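Local coordinates for receptor-type tyrosine-protein phosphatase C (PDB 5FN8) that probably dephosphorylates tyrosines of signalling proteins, among them Fyn, as a leukocyte receptor phosphatase required for T-cell activation through the antigen receptor, at residues N156-Y168 with E173-T185. Numbering follows the deposited sequence.
Sequences NLYYSTDYEFLVY and EYLGDPEIKPQST
Thr185, at the open end of the hairpin, reaches into the turn before strand 162-168. Its CB lies 3.2 Å from Tyr158 O. From there OG1, held between backbone N and carbonyl carbon (chi1 53°), gives its hydrogen to Tyr158 O at 2.6 Å and accepts the Thr161 N-H in a nearly straight bond (171°), supplementing the backbone bond from Thr185 N to Thr161 O. CG2 lies 3.4 Å from Tyr158 O and packs on Leu157 CD1 at 3.8 Å and Tyr163 CE2 at 3.7 Å. Leu157 CD2 lies over one face of the Tyr163 ring, whose OH accepts the Tyr158 N-H, a second polar link within the turn. Between the strands, antiparallel backbone bonds pair Tyr163 with Gln183, Phe165 with Lys181 and Val167 with Glu179. On the face bearing these residues, Phe165 CE1 touches Gln183 CB at 3.5 Å and the ring packs inward on Ile114 and Val116 of the facing sheet. Leu166 and Ile180 run side by side on the opposite face. Farther along, Pro178 CB sits over the Tyr168 ring, 3.7 Å from its centroid, a CH-pi contact; Gly176 O lies at the ring edge, and the hydroxyl bonds Glu134. This hairpin places strand 179-184 at the edge of a four-stranded sheet in the second fibronectin type III domain of this extracellular fragment: three Thr185 bonds fasten the turn, six backbone bonds join the strands, and apolar packing flanks them.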
ATOM      1  N   ASN B 156     -22.073  19.975  23.551  1.00 88.93           N
ATOM      2  CA  ASN B 156     -22.319  20.231  24.972  1.00 89.79           C
ATOM      3  C   ASN B 156     -21.032  20.448  25.808  1.00 91.82           C
ATOM      4  O   ASN B 156     -20.919  19.968  26.951  1.00 93.27           O
ATOM      5  CB  ASN B 156     -23.316  19.211  25.588  1.00 90.18           C
ATOM      6  CG  ASN B 156     -24.618  19.034  24.812  1.00117.65           C
ATOM      7  OD1 ASN B 156     -25.216  19.991  24.292  1.00116.82           O
ATOM      8  ND2 ASN B 156     -25.103  17.798  24.733  1.00106.80           N
ATOM      9  N   LEU B 157     -20.079  21.212  25.231  1.00 83.92           N
ATOM     10  CA  LEU B 157     -18.817  21.570  25.887  1.00 81.46           C
ATOM     11  C   LEU B 157     -18.986  22.906  26.631  1.00 87.79           C
ATOM     12  O   LEU B 157     -20.023  23.562  26.484  1.00 89.45           O
ATOM     13  CB  LEU B 157     -17.669  21.679  24.850  1.00 79.33           C
ATOM     14  CG  LEU B 157     -17.352  20.459  23.968  1.00 80.72           C
ATOM     15  CD1 LEU B 157     -16.543  20.878  22.782  1.00 80.75           C
ATOM     16  CD2 LEU B 157     -16.565  19.388  24.728  1.00 78.67           C
ATOM     17  N   TYR B 158     -17.985  23.311  27.440  1.00 84.08           N
ATOM     18  CA  TYR B 158     -18.030  24.607  28.133  1.00 85.38           C
ATOM     19  C   TYR B 158     -17.705  25.695  27.095  1.00 90.63           C
ATOM     20  O   TYR B 158     -17.052  25.394  26.086  1.00 87.40           O
ATOM     21  CB  TYR B 158     -17.105  24.641  29.362  1.00 85.90           C
ATOM     22  CG  TYR B 158     -17.538  23.711  30.485  1.00 87.69           C
ATOM     23  CD1 TYR B 158     -18.747  23.901  31.150  1.00 92.72           C
ATOM     24  CD2 TYR B 158     -16.703  22.693  30.935  1.00 85.99           C
ATOM     25  CE1 TYR B 158     -19.132  23.075  32.210  1.00 94.77           C
ATOM     26  CE2 TYR B 158     -17.088  21.846  31.976  1.00 86.67           C
ATOM     27  CZ  TYR B 158     -18.295  22.051  32.623  1.00 98.27           C
ATOM     28  OH  TYR B 158     -18.668  21.231  33.669  1.00 98.46           O
ATOM     29  N   TYR B 159     -18.217  26.927  27.319  1.00 91.20           N
ATOM     30  CA  TYR B 159     -18.202  28.070  26.398  1.00 93.75           C
ATOM     31  C   TYR B 159     -16.907  28.755  25.967  1.00103.00           C
ATOM     32  O   TYR B 159     -16.822  29.173  24.795  1.00105.64           O
ATOM     33  CB  TYR B 159     -19.299  29.098  26.731  1.00 96.91           C
ATOM     34  CG  TYR B 159     -20.649  28.668  26.202  1.00 98.16           C
ATOM     35  CD1 TYR B 159     -20.934  28.722  24.837  1.00 99.59           C
ATOM     36  CD2 TYR B 159     -21.614  28.131  27.050  1.00 99.46           C
ATOM     37  CE1 TYR B 159     -22.169  28.303  24.338  1.00100.38           C
ATOM     38  CE2 TYR B 159     -22.852  27.706  26.561  1.00101.48           C
ATOM     39  CZ  TYR B 159     -23.123  27.788  25.200  1.00108.35           C
ATOM     40  OH  TYR B 159     -24.325  27.351  24.688  1.00108.92           O
ATOM     41  N   SER B 160     -15.931  28.936  26.872  1.00 98.90           N
ATOM     42  CA  SER B 160     -14.681  29.595  26.461  1.00 98.61           C
ATOM     43  C   SER B 160     -13.537  28.768  27.002  1.00100.77           C
ATOM     44  O   SER B 160     -12.781  29.198  27.876  1.00101.10           O
ATOM     45  CB  SER B 160     -14.639  31.050  26.930  1.00104.05           C
ATOM     46  OG  SER B 160     -15.355  31.900  26.049  1.00112.03           O
ATOM     47  N   THR B 161     -13.454  27.532  26.500  1.00 94.95           N
ATOM     48  CA  THR B 161     -12.496  26.549  26.983  1.00 92.04           C
ATOM     49  C   THR B 161     -11.597  25.992  25.883  1.00 93.34           C
ATOM     50  O   THR B 161     -12.039  25.783  24.747  1.00 92.46           O
ATOM     51  CB  THR B 161     -13.266  25.489  27.805  1.00 98.53           C
ATOM     52  OG1 THR B 161     -14.093  26.161  28.773  1.00101.10           O
ATOM     53  CG2 THR B 161     -12.348  24.481  28.508  1.00 94.19           C
ATOM     54  N   ASP B 162     -10.316  25.779  26.234  1.00 87.91           N
ATOM     55  CA  ASP B 162      -9.316  25.147  25.371  1.00 84.98           C
ATOM     56  C   ASP B 162      -9.469  23.631  25.559  1.00 83.13           C
ATOM     57  O   ASP B 162      -9.502  23.127  26.694  1.00 81.13           O
ATOM     58  CB  ASP B 162      -7.875  25.552  25.759  1.00 87.44           C
ATOM     59  CG  ASP B 162      -7.612  27.036  25.896  1.00106.78           C
ATOM     60  OD1 ASP B 162      -7.569  27.733  24.851  1.00107.53           O
ATOM     61  OD2 ASP B 162      -7.393  27.493  27.045  1.00120.26           O
ATOM     62  N   TYR B 163      -9.578  22.924  24.441  1.00 76.93           N
ATOM     63  CA  TYR B 163      -9.697  21.478  24.406  1.00 74.08           C
ATOM     64  C   TYR B 163      -8.647  20.879  23.468  1.00 75.69           C
ATOM     65  O   TYR B 163      -8.212  21.540  22.524  1.00 75.06           O
ATOM     66  CB  TYR B 163     -11.097  21.082  23.906  1.00 74.10           C
ATOM     67  CG  TYR B 163     -12.207  21.305  24.907  1.00 73.45           C
ATOM     68  CD1 TYR B 163     -12.485  20.360  25.893  1.00 74.19           C
ATOM     69  CD2 TYR B 163     -13.027  22.428  24.827  1.00 75.37           C
ATOM     70  CE1 TYR B 163     -13.517  20.557  26.815  1.00 74.61           C
ATOM     71  CE2 TYR B 163     -14.076  22.625  25.731  1.00 77.01           C
ATOM     72  CZ  TYR B 163     -14.312  21.688  26.726  1.00 80.31           C
ATOM     73  OH  TYR B 163     -15.341  21.857  27.614  1.00 82.42           O
ATOM     74  N   GLU B 164      -8.220  19.645  23.747  1.00 70.75           N
ATOM     75  CA  GLU B 164      -7.344  18.913  22.834  1.00 69.84           C
ATOM     76  C   GLU B 164      -8.078  17.699  22.333  1.00 69.71           C
ATOM     77  O   GLU B 164      -8.875  17.086  23.063  1.00 69.59           O
ATOM     78  CB  GLU B 164      -5.888  18.651  23.323  1.00 71.44           C
ATOM     79  CG  GLU B 164      -5.703  17.914  24.644  1.00 87.65           C
ATOM     80  CD  GLU B 164      -4.400  17.144  24.858  1.00110.67           C
ATOM     81  OE1 GLU B 164      -3.718  16.821  23.857  1.00 91.80           O
ATOM     82  OE2 GLU B 164      -4.082  16.827  26.031  1.00104.03           O
ATOM     83  N   PHE B 165      -7.913  17.439  21.040  1.00 63.96           N
ATOM     84  CA  PHE B 165      -8.564  16.331  20.350  1.00 60.88           C
ATOM     85  C   PHE B 165      -7.491  15.406  19.873  1.00 63.63           C
ATOM     86  O   PHE B 165      -6.562  15.834  19.188  1.00 62.86           O
ATOM     87  CB  PHE B 165      -9.487  16.848  19.224  1.00 62.20           C
ATOM     88  CG  PHE B 165     -10.559  17.782  19.753  1.00 64.44           C
ATOM     89  CD1 PHE B 165     -10.288  19.129  19.980  1.00 67.89           C
ATOM     90  CD2 PHE B 165     -11.835  17.315  20.034  1.00 66.62           C
ATOM     91  CE1 PHE B 165     -11.261  19.978  20.511  1.00 69.91           C
ATOM     92  CE2 PHE B 165     -12.822  18.174  20.535  1.00 70.04           C
ATOM     93  CZ  PHE B 165     -12.520  19.495  20.789  1.00 69.16           C
ATOM     94  N   LEU B 166      -7.576  14.143  20.309  1.00 59.68           N
ATOM     95  CA  LEU B 166      -6.614  13.097  19.989  1.00 55.75           C
ATOM     96  C   LEU B 166      -7.345  11.997  19.261  1.00 57.83           C
ATOM     97  O   LEU B 166      -8.217  11.366  19.846  1.00 58.55           O
ATOM     98  CB  LEU B 166      -6.000  12.544  21.285  1.00 54.89           C
ATOM     99  CG  LEU B 166      -5.242  13.506  22.210  1.00 58.88           C
ATOM    100  CD1 LEU B 166      -6.179  14.121  23.283  1.00 60.41           C
ATOM    101  CD2 LEU B 166      -4.149  12.755  22.940  1.00 58.10           C
ATOM    102  N   VAL B 167      -7.034  11.804  17.968  1.00 53.79           N
ATOM    103  CA  VAL B 167      -7.602  10.755  17.128  1.00 51.99           C
ATOM    104  C   VAL B 167      -6.572   9.650  16.957  1.00 54.51           C
ATOM    105  O   VAL B 167      -5.460   9.949  16.556  1.00 53.69           O
ATOM    106  CB  VAL B 167      -8.141  11.226  15.746  1.00 54.57           C
ATOM    107  CG1 VAL B 167      -8.736  10.037  14.963  1.00 53.82           C
ATOM    108  CG2 VAL B 167      -9.187  12.311  15.909  1.00 54.43           C
ATOM    109  N   TYR B 168      -6.921   8.401  17.332  1.00 50.19           N
ATOM    110  CA  TYR B 168      -6.078   7.204  17.153  1.00 49.34           C
ATOM    111  C   TYR B 168      -6.824   6.285  16.202  1.00 52.90           C
ATOM    112  O   TYR B 168      -8.061   6.228  16.224  1.00 52.98           O
ATOM    113  CB  TYR B 168      -5.929   6.380  18.447  1.00 50.54           C
ATOM    114  CG  TYR B 168      -5.493   7.137  19.675  1.00 52.58           C
ATOM    115  CD1 TYR B 168      -6.368   8.010  20.328  1.00 53.41           C
ATOM    116  CD2 TYR B 168      -4.230   6.939  20.227  1.00 53.45           C
ATOM    117  CE1 TYR B 168      -5.972   8.701  21.473  1.00 53.06           C
ATOM    118  CE2 TYR B 168      -3.833   7.609  21.384  1.00 54.09           C
ATOM    119  CZ  TYR B 168      -4.707   8.485  22.003  1.00 58.92           C
ATOM    120  OH  TYR B 168      -4.295   9.095  23.154  1.00 57.60           O
ATOM    121  N   GLU B 173      -6.564  -4.951  16.450  1.00 58.64           N
ATOM    122  CA  GLU B 173      -5.589  -5.546  17.353  1.00 59.03           C
ATOM    123  C   GLU B 173      -4.696  -4.514  18.029  1.00 60.69           C
ATOM    124  O   GLU B 173      -4.197  -4.766  19.126  1.00 62.75           O
ATOM    125  CB  GLU B 173      -4.732  -6.563  16.586  1.00 61.15           C
ATOM    126  CG  GLU B 173      -5.391  -7.925  16.485  1.00 73.43           C
ATOM    127  CD  GLU B 173      -4.617  -8.926  15.670  1.00 99.47           C
ATOM    128  OE1 GLU B 173      -3.550  -9.387  16.135  1.00105.57           O
ATOM    129  OE2 GLU B 173      -5.082  -9.241  14.555  1.00 93.56           O
ATOM    130  N   TYR B 174      -4.480  -3.368  17.386  1.00 53.74           N
ATOM    131  CA  TYR B 174      -3.585  -2.332  17.908  1.00 53.98           C
ATOM    132  C   TYR B 174      -4.093  -0.962  17.676  1.00 57.63           C
ATOM    133  O   TYR B 174      -4.776  -0.703  16.690  1.00 59.45           O
ATOM    134  CB  TYR B 174      -2.181  -2.422  17.262  1.00 55.39           C
ATOM    135  CG  TYR B 174      -1.443  -3.695  17.593  1.00 59.18           C
ATOM    136  CD1 TYR B 174      -0.826  -3.867  18.828  1.00 61.28           C
ATOM    137  CD2 TYR B 174      -1.349  -4.733  16.663  1.00 61.71           C
ATOM    138  CE1 TYR B 174      -0.183  -5.058  19.154  1.00 65.22           C
ATOM    139  CE2 TYR B 174      -0.677  -5.921  16.966  1.00 62.89           C
ATOM    140  CZ  TYR B 174      -0.075  -6.071  18.203  1.00 71.93           C
ATOM    141  OH  TYR B 174       0.552  -7.251  18.535  1.00 70.62           O
ATOM    142  N   LEU B 175      -3.686  -0.063  18.557  1.00 52.37           N
ATOM    143  CA  LEU B 175      -3.958   1.357  18.477  1.00 52.52           C
ATOM    144  C   LEU B 175      -2.620   1.970  18.019  1.00 57.26           C
ATOM    145  O   LEU B 175      -1.566   1.564  18.505  1.00 58.06           O
ATOM    146  CB  LEU B 175      -4.279   1.837  19.903  1.00 53.37           C
ATOM    147  CG  LEU B 175      -5.327   2.864  20.165  1.00 58.18           C
ATOM    148  CD1 LEU B 175      -6.648   2.528  19.479  1.00 57.27           C
ATOM    149  CD2 LEU B 175      -5.595   2.884  21.623  1.00 65.55           C
ATOM    150  N   GLY B 176      -2.674   2.902  17.086  1.00 53.57           N
ATOM    151  CA  GLY B 176      -1.493   3.628  16.641  1.00 54.41           C
ATOM    152  C   GLY B 176      -1.282   4.902  17.447  1.00 61.44           C
ATOM    153  O   GLY B 176      -1.933   5.126  18.481  1.00 64.60           O
ATOM    154  N   ASP B 177      -0.374   5.753  16.994  1.00 57.17           N
ATOM    155  CA  ASP B 177      -0.085   7.041  17.643  1.00 57.67           C
ATOM    156  C   ASP B 177      -1.213   8.035  17.359  1.00 58.73           C
ATOM    157  O   ASP B 177      -1.796   7.991  16.258  1.00 57.31           O
ATOM    158  CB  ASP B 177       1.253   7.622  17.121  1.00 60.66           C
ATOM    159  CG  ASP B 177       2.517   6.959  17.647  1.00 68.77           C
ATOM    160  OD1 ASP B 177       2.471   6.378  18.765  1.00 68.56           O
ATOM    161  OD2 ASP B 177       3.568   7.109  16.999  1.00 77.70           O
ATOM    162  N   PRO B 178      -1.519   8.961  18.299  1.00 55.50           N
ATOM    163  CA  PRO B 178      -2.567   9.939  18.021  1.00 55.84           C
ATOM    164  C   PRO B 178      -2.092  11.133  17.200  1.00 65.71           C
ATOM    165  O   PRO B 178      -0.940  11.572  17.292  1.00 67.60           O
ATOM    166  CB  PRO B 178      -2.958  10.427  19.412  1.00 57.58           C
ATOM    167  CG  PRO B 178      -1.714  10.315  20.209  1.00 61.44           C
ATOM    168  CD  PRO B 178      -0.970   9.139  19.665  1.00 57.20           C
ATOM    169  N   GLU B 179      -3.015  11.686  16.428  1.00 63.66           N
ATOM    170  CA  GLU B 179      -2.895  12.961  15.782  1.00 64.19           C
ATOM    171  C   GLU B 179      -3.654  13.915  16.759  1.00 68.74           C
ATOM    172  O   GLU B 179      -4.851  13.725  17.023  1.00 66.86           O
ATOM    173  CB  GLU B 179      -3.508  12.937  14.373  1.00 65.73           C
ATOM    174  CG  GLU B 179      -3.076  14.129  13.528  1.00 82.95           C
ATOM    175  CD  GLU B 179      -1.576  14.359  13.439  1.00101.32           C
ATOM    176  OE1 GLU B 179      -0.898  13.574  12.739  1.00100.08           O
ATOM    177  OE2 GLU B 179      -1.076  15.294  14.105  1.00 97.78           O
ATOM    178  N   ILE B 180      -2.911  14.862  17.371  1.00 66.32           N
ATOM    179  CA  ILE B 180      -3.394  15.821  18.363  1.00 65.46           C
ATOM    180  C   ILE B 180      -3.626  17.204  17.742  1.00 74.96           C
ATOM    181  O   ILE B 180      -2.755  17.730  17.038  1.00 78.28           O
ATOM    182  CB  ILE B 180      -2.439  15.879  19.589  1.00 66.79           C
ATOM    183  CG1 ILE B 180      -2.173  14.469  20.149  1.00 65.32           C
ATOM    184  CG2 ILE B 180      -2.954  16.853  20.668  1.00 64.47           C
ATOM    185  CD1 ILE B 180      -1.134  14.358  21.275  1.00 70.07           C
ATOM    186  N   LYS B 181      -4.797  17.797  18.014  1.00 71.19           N
ATOM    187  CA  LYS B 181      -5.154  19.122  17.503  1.00 71.49           C
ATOM    188  C   LYS B 181      -5.822  19.980  18.584  1.00 75.64           C
ATOM    189  O   LYS B 181      -6.848  19.570  19.129  1.00 74.16           O
ATOM    190  CB  LYS B 181      -6.065  19.037  16.244  1.00 72.44           C
ATOM    191  CG  LYS B 181      -5.424  18.420  15.007  1.00 79.54           C
ATOM    192  CD  LYS B 181      -4.402  19.296  14.324  1.00 87.75           C
ATOM    193  CE  LYS B 181      -3.623  18.539  13.267  1.00 93.42           C
ATOM    194  NZ  LYS B 181      -2.169  18.521  13.596  1.00 93.29           N
ATOM    195  N   PRO B 182      -5.271  21.169  18.917  1.00 74.96           N
ATOM    196  CA  PRO B 182      -5.974  22.047  19.883  1.00 76.17           C
ATOM    197  C   PRO B 182      -7.151  22.764  19.214  1.00 80.63           C
ATOM    198  O   PRO B 182      -7.100  23.075  18.027  1.00 82.43           O
ATOM    199  CB  PRO B 182      -4.896  23.043  20.331  1.00 78.43           C
ATOM    200  CG  PRO B 182      -3.917  23.088  19.194  1.00 82.12           C
ATOM    201  CD  PRO B 182      -4.059  21.825  18.368  1.00 76.62           C
ATOM    202  N   GLN B 183      -8.224  22.975  19.960  1.00 77.21           N
ATOM    203  CA  GLN B 183      -9.424  23.680  19.512  1.00 78.31           C
ATOM    204  C   GLN B 183     -10.195  24.219  20.708  1.00 84.12           C
ATOM    205  O   GLN B 183     -10.596  23.448  21.585  1.00 82.74           O
ATOM    206  CB  GLN B 183     -10.314  22.789  18.637  1.00 78.50           C
ATOM    207  CG  GLN B 183     -11.578  23.471  18.117  1.00 99.94           C
ATOM    208  CD  GLN B 183     -11.407  24.206  16.808  1.00121.89           C
ATOM    209  OE1 GLN B 183     -10.299  24.401  16.300  1.00116.32           O
ATOM    210  NE2 GLN B 183     -12.516  24.637  16.231  1.00117.71           N
ATOM    211  N   SER B 184     -10.395  25.547  20.734  1.00 83.37           N
ATOM    212  CA  SER B 184     -11.164  26.247  21.767  1.00 84.39           C
ATOM    213  C   SER B 184     -12.647  26.373  21.376  1.00 87.23           C
ATOM    214  O   SER B 184     -13.006  26.210  20.202  1.00 86.68           O
ATOM    215  CB  SER B 184     -10.576  27.634  22.034  1.00 90.41           C
ATOM    216  OG  SER B 184      -9.510  27.613  22.971  1.00 98.77           O
ATOM    217  N   THR B 185     -13.503  26.666  22.364  1.00 83.90           N
ATOM    218  CA  THR B 185     -14.942  26.861  22.143  1.00 97.61           C
ATOM    219  C   THR B 185     -15.332  28.346  22.049  1.00123.89           C
ATOM    220  O   THR B 185     -14.487  29.239  22.148  1.00 85.69           O
ATOM    221  CB  THR B 185     -15.773  26.123  23.195  1.00 97.84           C
ATOM    222  OG1 THR B 185     -15.320  26.500  24.498  1.00 91.84           O
ATOM    223  CG2 THR B 185     -15.729  24.606  23.020  1.00 91.79           C
TER